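Local coordinates for protein glycoside hydrolase family 81 (Clostridium thermocellum, PDB 6FOP) that probably hydrolyses beta-1,3-glucans such as laminarin, as a family 81 glycoside hydrolase of the cellulosome, at residues A[359-362]-A[363-366]; A[432-435]-A[436-439]; A[642-645]-A[646-650]. All blocks are in the same frame, centred on the assembly; numbering follows the deposited sequence. Where two conformers were deposited one is given.

Interaction 1: A[359-362]-A[363-366]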
# COMPACT_ATOMS: atom_id res chain seq x y z
N LEU A 359 -10.27 -18.71 28.19
CA LEU A 359 -11.08 -19.81 28.69
C LEU A 359 -10.38 -20.68 29.70
O LEU A 359 -11.04 -21.53 30.31
CB LEU A 359 -11.54 -20.67 27.51
CG LEU A 359 -12.53 -20.01 26.57
CD1 LEU A 359 -12.53 -20.76 25.25
CD2 LEU A 359 -13.94 -20.00 27.14
N GLY A 360 -9.08 -20.51 29.88
CA GLY A 360 -8.30 -21.41 30.75
C GLY A 360 -8.03 -22.76 30.11
O GLY A 360 -7.72 -23.73 30.79
N ASN A 361 -8.09 -22.81 28.78
CA ASN A 361 -7.83 -24.05 28.05
C ASN A 361 -6.33 -24.14 27.73
O ASN A 361 -5.85 -23.77 26.66
CB ASN A 361 -8.70 -24.13 26.81
CG ASN A 361 -8.68 -25.52 26.19
OD1 ASN A 361 -7.66 -26.23 26.27
ND2 ASN A 361 -9.81 -25.93 25.59
N ILE A 362 -5.59 -24.55 28.74
CA ILE A 362 -4.13 -24.60 28.69
C ILE A 362 -3.68 -25.63 27.67
O ILE A 362 -2.70 -25.41 26.95
CB ILE A 362 -3.52 -24.84 30.08
CG1 ILE A 362 -3.93 -23.71 31.04
CG2 ILE A 362 -2.01 -25.00 29.99
CD1 ILE A 362 -3.61 -22.31 30.60
N SER A 363 -4.38 -26.76 27.56
CA SER A 363 -4.02 -27.79 26.57
C SER A 363 -4.03 -27.19 25.16
O SER A 363 -3.10 -27.38 24.36
CB SER A 363 -5.01 -28.94 26.62
OG SER A 363 -4.71 -29.88 25.60
N ALA A 364 -5.10 -26.48 24.86
CA ALA A 364 -5.22 -25.89 23.51
C ALA A 364 -4.20 -24.76 23.33
O ALA A 364 -3.54 -24.67 22.29
CB ALA A 364 -6.63 -25.37 23.27
N LYS A 365 -4.09 -23.87 24.33
CA LYS A 365 -3.05 -22.82 24.32
C LYS A 365 -1.69 -23.40 24.00
O LYS A 365 -0.97 -22.89 23.12
CB LYS A 365 -2.99 -22.06 25.66
CG LYS A 365 -1.80 -21.14 25.84
CD LYS A 365 -1.41 -20.96 27.28
CE LYS A 365 -0.25 -19.98 27.43
NZ LYS A 365 0.12 -19.86 28.86
N ASP A 366 -1.31 -24.44 24.73
CA ASP A 366 -0.00 -25.04 24.55
C ASP A 366 0.16 -25.64 23.13
O ASP A 366 1.25 -25.51 22.53
CB ASP A 366 0.23 -26.14 25.59
CG ASP A 366 0.48 -25.61 26.99
OD1 ASP A 366 0.67 -24.39 27.21
OD2 ASP A 366 0.45 -26.47 27.92

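Interaction 2: A[432-435]-A[436-439]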
# COMPACT_ATOMS: atom_id res chain seq x y z
N LEU A 432 4.50 -10.91 22.66
CA LEU A 432 3.67 -10.36 23.74
C LEU A 432 3.69 -11.27 24.97
O LEU A 432 3.44 -10.81 26.08
CB LEU A 432 2.22 -10.17 23.26
CG LEU A 432 2.05 -9.02 22.27
CD1 LEU A 432 0.71 -9.15 21.54
CD2 LEU A 432 2.17 -7.68 22.98
N ARG A 433 4.01 -12.55 24.76
CA ARG A 433 4.00 -13.57 25.80
C ARG A 433 5.38 -14.02 26.24
O ARG A 433 5.53 -14.60 27.31
CB ARG A 433 3.21 -14.78 25.31
CG ARG A 433 1.74 -14.47 25.08
CD ARG A 433 1.11 -15.50 24.18
NE ARG A 433 -0.33 -15.31 24.11
CZ ARG A 433 -0.96 -14.42 23.33
NH1 ARG A 433 -0.29 -13.66 22.49
NH2 ARG A 433 -2.27 -14.32 23.34
N ASP A 434 6.40 -13.77 25.43
CA ASP A 434 7.69 -14.39 25.63
C ASP A 434 8.75 -13.43 25.09
O ASP A 434 9.13 -13.52 23.91
CB ASP A 434 7.76 -15.75 24.98
CG ASP A 434 9.04 -16.47 25.26
OD1 ASP A 434 10.00 -15.84 25.74
OD2 ASP A 434 9.11 -17.68 24.94
N PRO A 435 9.18 -12.48 25.94
CA PRO A 435 10.21 -11.53 25.54
C PRO A 435 11.55 -12.18 25.23
O PRO A 435 12.36 -11.62 24.49
CB PRO A 435 10.31 -10.58 26.74
CG PRO A 435 9.91 -11.41 27.92
CD PRO A 435 8.89 -12.38 27.39
N GLN A 436 11.80 -13.33 25.84
CA GLN A 436 13.04 -14.08 25.63
C GLN A 436 13.11 -14.59 24.18
O GLN A 436 14.06 -14.32 23.44
CB GLN A 436 13.03 -15.22 26.67
CG GLN A 436 14.14 -16.22 26.60
CD GLN A 436 13.92 -17.32 27.60
OE1 GLN A 436 12.91 -18.02 27.55
NE2 GLN A 436 14.83 -17.47 28.52
N TRP A 437 12.05 -15.25 23.75
CA TRP A 437 11.98 -15.81 22.38
C TRP A 437 12.14 -14.73 21.29
O TRP A 437 12.83 -14.91 20.29
CB TRP A 437 10.62 -16.51 22.19
CG TRP A 437 10.49 -17.31 20.94
CD1 TRP A 437 10.71 -18.65 20.81
CD2 TRP A 437 10.07 -16.84 19.64
NE1 TRP A 437 10.47 -19.04 19.53
CE2 TRP A 437 10.11 -17.96 18.78
CE3 TRP A 437 9.69 -15.60 19.13
CZ2 TRP A 437 9.74 -17.88 17.44
CZ3 TRP A 437 9.35 -15.52 17.78
CH2 TRP A 437 9.36 -16.65 16.96
N ALA A 438 11.50 -13.60 21.53
CA ALA A 438 11.46 -12.51 20.57
C ALA A 438 12.69 -11.61 20.59
O ALA A 438 12.80 -10.71 19.74
CB ALA A 438 10.21 -11.67 20.81
N SER A 439 13.60 -11.78 21.55
CA SER A 439 14.79 -10.95 21.59
C SER A 439 15.61 -11.09 20.30
O SER A 439 15.60 -12.16 19.64
CB SER A 439 15.62 -11.31 22.82
OG SER A 439 16.35 -12.48 22.58
O HOH W 1 11.54 -18.75 25.24

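Interaction 3: A[642-645]-A[646-650]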
# COMPACT_ATOMS: atom_id res chain seq x y z
N ASP A 642 -10.68 -20.85 5.17
CA ASP A 642 -9.49 -21.56 5.63
C ASP A 642 -8.58 -20.83 6.64
O ASP A 642 -7.87 -21.48 7.43
CB ASP A 642 -8.64 -21.98 4.43
CG ASP A 642 -9.36 -22.94 3.49
OD1 ASP A 642 -9.63 -24.09 3.87
OD2 ASP A 642 -9.66 -22.55 2.34
N GLY A 643 -8.60 -19.50 6.63
CA GLY A 643 -7.85 -18.72 7.58
C GLY A 643 -8.59 -18.37 8.87
O GLY A 643 -8.03 -17.70 9.73
N GLU A 644 -9.84 -18.83 8.98
CA GLU A 644 -10.70 -18.50 10.11
C GLU A 644 -10.98 -19.76 10.96
O GLU A 644 -10.68 -20.88 10.57
CB GLU A 644 -12.04 -17.98 9.57
CG GLU A 644 -12.22 -16.52 9.67
CD GLU A 644 -12.00 -15.92 11.06
OE1 GLU A 644 -12.14 -16.55 12.15
OE2 GLU A 644 -11.70 -14.76 11.07
N SER A 645 -11.56 -19.51 12.14
CA SER A 645 -12.01 -20.60 13.00
C SER A 645 -13.38 -20.26 13.54
O SER A 645 -13.71 -19.10 13.74
CB SER A 645 -11.02 -20.83 14.15
OG SER A 645 -10.92 -19.75 15.05
N LYS A 646 -14.15 -21.30 13.88
CA LYS A 646 -15.41 -21.08 14.55
C LYS A 646 -15.20 -20.29 15.84
O LYS A 646 -15.97 -19.37 16.16
CB LYS A 646 -16.11 -22.40 14.88
CG LYS A 646 -16.48 -23.22 13.65
CD LYS A 646 -17.21 -24.51 13.97
CE LYS A 646 -17.34 -25.32 12.70
NZ LYS A 646 -18.27 -26.48 12.82
N ALA A 647 -14.16 -20.65 16.60
CA ALA A 647 -13.91 -19.97 17.87
C ALA A 647 -13.70 -18.48 17.65
O ALA A 647 -14.31 -17.65 18.32
CB ALA A 647 -12.70 -20.57 18.56
N HIS A 648 -12.82 -18.12 16.72
CA HIS A 648 -12.51 -16.69 16.52
C HIS A 648 -13.71 -15.92 15.94
O HIS A 648 -14.00 -14.80 16.39
CB HIS A 648 -11.30 -16.57 15.61
CG HIS A 648 -10.92 -15.17 15.28
ND1 HIS A 648 -11.06 -14.66 14.01
CD2 HIS A 648 -10.50 -14.14 16.06
CE1 HIS A 648 -10.65 -13.41 14.00
NE2 HIS A 648 -10.31 -13.07 15.22
N THR A 649 -14.42 -16.54 14.98
CA THR A 649 -15.60 -15.90 14.38
C THR A 649 -16.67 -15.63 15.42
O THR A 649 -17.19 -14.51 15.52
CB THR A 649 -16.16 -16.78 13.25
OG1 THR A 649 -15.19 -16.83 12.18
CG2 THR A 649 -17.49 -16.29 12.74
N TYR A 650 -16.96 -16.65 16.23
CA TYR A 650 -18.02 -16.47 17.18
C TYR A 650 -17.64 -15.57 18.35
O TYR A 650 -18.46 -14.80 18.83
CB TYR A 650 -18.52 -17.81 17.64
CG TYR A 650 -19.89 -17.77 18.21
CD1 TYR A 650 -20.96 -17.23 17.50
CD2 TYR A 650 -20.14 -18.31 19.48
CE1 TYR A 650 -22.24 -17.22 18.04
CE2 TYR A 650 -21.43 -18.33 20.01
CZ TYR A 650 -22.47 -17.77 19.29
OH TYR A 650 -23.75 -17.75 19.77

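Interaction 1: A[359-362]-A[363-366]
The amide of Asn361 meets Ala364 in the first turn of helix 362-379. Asn361 is the N-cap of that helix. Ala364 N reaches its OD1 from above the amide plane, 42° out of it. This capping bond is 2.9 Å from Ala364 N to Asn361 OD1. The methyl of Ala364 lies close to the same oxygen, with CB 3.3 Å from Asn361 OD1, and also packs near Asn361 CG. The other atom of the amide, ND2, donates to Asn325 OD1 and Asn321 OD1 on helix 317-329. Both the oxygen and the nitrogen of the amide are engaged, which should fix its rotation. Its place follows from the first torsion: CG is turned opposite the backbone N (chi1 -168°) and lies beside the carbonyl carbon, which carries OD1 to the first turn, at Ala364 N.

The helix that ends just before, 339-359, closes in a Schellman motif. Gly360 leaves helical geometry there with a positive phi of 76°. The chain then turns directly into the next helix. Asn361 is also the centre of an inverse gamma turn, closed by a weak bond from Ile362 N to Gly360 O. Helical bonding starts at once: Lys365 N donates to Asn361 O at 2.9 Å. This linker between two helices lies at the surface of the C-terminal family 81 domain. Ala364 is buried against Ile324 and Ala328 of helix 317-329. The side chain of Lys365 touches Leu353 and Glu357 of helix 339-359.

The next bond runs from Asp366 N to Ile362 O, 2.8 Å. The two side chains cross obliquely on the exposed side, where Ile362 CG2 rests 3.5 Å from Asp366 OD2.

Interaction 2: A[432-435]-A[436-439]
Asp434 caps the short, weakly bonded helix 435-438 by accepting from Trp437 N, and each residue of 436-439 meets the cap or closes the turn. Gln436 comes first. Its CB lies 3.2 Å from Asp434 OD1. Its extended side chain carries OE1 to a water that also donates to Asp434 OD2, so the water bridges the two side chains.

Trp437 follows with the capping bond. Its N donates to Asp434 OD1 at 2.9 Å and is nearly straight, at 169°. The nitrogen stands well above the carboxylate plane, 62° out of it. Asp434 has CG swung away from its own backbone N (chi1 -175°), which brings the carboxylate over the helix start. The two side chains cross at about a right angle, and Asp434 OD2 sits 3.3 Å from Trp437 CB. That oxygen also forms a salt bridge with Lys373, while Trp437 NE1 is held by Glu377.

Ala438 N makes a weak bond of 3.4 Å back to Asp434 O. Ser439 then ends the turn. Its N and its OG, the latter 3.1 Å away, both donate to Gln436 O. Ser439 is in turn the N-cap of the next helix, with OG accepting a weak bond from Asn442 N.

The short helix thus links two longer ones, 416-433 and 440-455, in the C-terminal family 81 domain. Trp437 packs on Ile430 of the first and meets the ring of Trp443 in the second. Lys373 and Glu377 come from helix 362-379. Ala438 touches Ala431 of helix 416-433 and Trp507 of helix 494-511.

Interaction 3: A[642-645]-A[646-650]
Glu644 and His648 meet as two flat groups lying almost in one plane, 9° apart, although the side chains themselves cross at about a right angle. The carboxylate stands at the edge of the imidazole. His648 ND1 donates to Glu644 OE1 at 2.9 Å, using the syn lone pair of that oxygen. A weaker bond runs from His648 ND1 to Glu644 OE2. The glutamate chain bends back at its second torsion (chi2 -54°), and this brings the carboxylate to the ring. Its OE1 takes a second donor, Ser645 N, on the anti side, somewhat out of the carboxylate plane. Two N-H groups thus grip one buried oxygen and help keep the carboxylate in the plane of the ring, at its edge. Such donors would probably favour a charged carboxylate.

Ser645 is the N-cap of helix 646-659. Its OG accepts from His648 N at 3.0 Å, from a position between its own backbone N and carbonyl carbon (chi1 65°). Ser645 O takes the next bond, 2.9 Å from Thr649 N. His648 therefore contacts the loop through both backbone and ring. The side chain of Thr649 crosses that of Glu644 at a slant, with Thr649 OG1 3.1 Å from Glu644 OE1.

Three other helices pack here. Glu644 packs on Ile617 and Met620 of helix 615-622, Ser645 on Leu327 of helix 317-329. The side chain of His648 touches Cys351 of helix 339-359.

Overall arrangement
All three contacts are N-caps of helices in the C-terminal family 81 domain, but their depth differs. Interaction 1 is at the surface, interaction 2 is partly buried and interaction 3 is buried. Their capping groups are an amide, a carboxylate and a hydroxyl. Only interaction 3 adds a histidine-carboxylate bond; in interaction 2 the capping carboxylate shares a water with Gln436 and a salt bridge with Lys373. Shared helices tie them together. Helix 339-359 touches residues of all three, and helix 317-329 packs on interactions 1 and 3. Helix 362-379, which begins in interaction 1, supplies Lys373 and Glu377 to interaction 2. Centres of interactions 1 and 3 are about 17 Å apart, and none of the three touch.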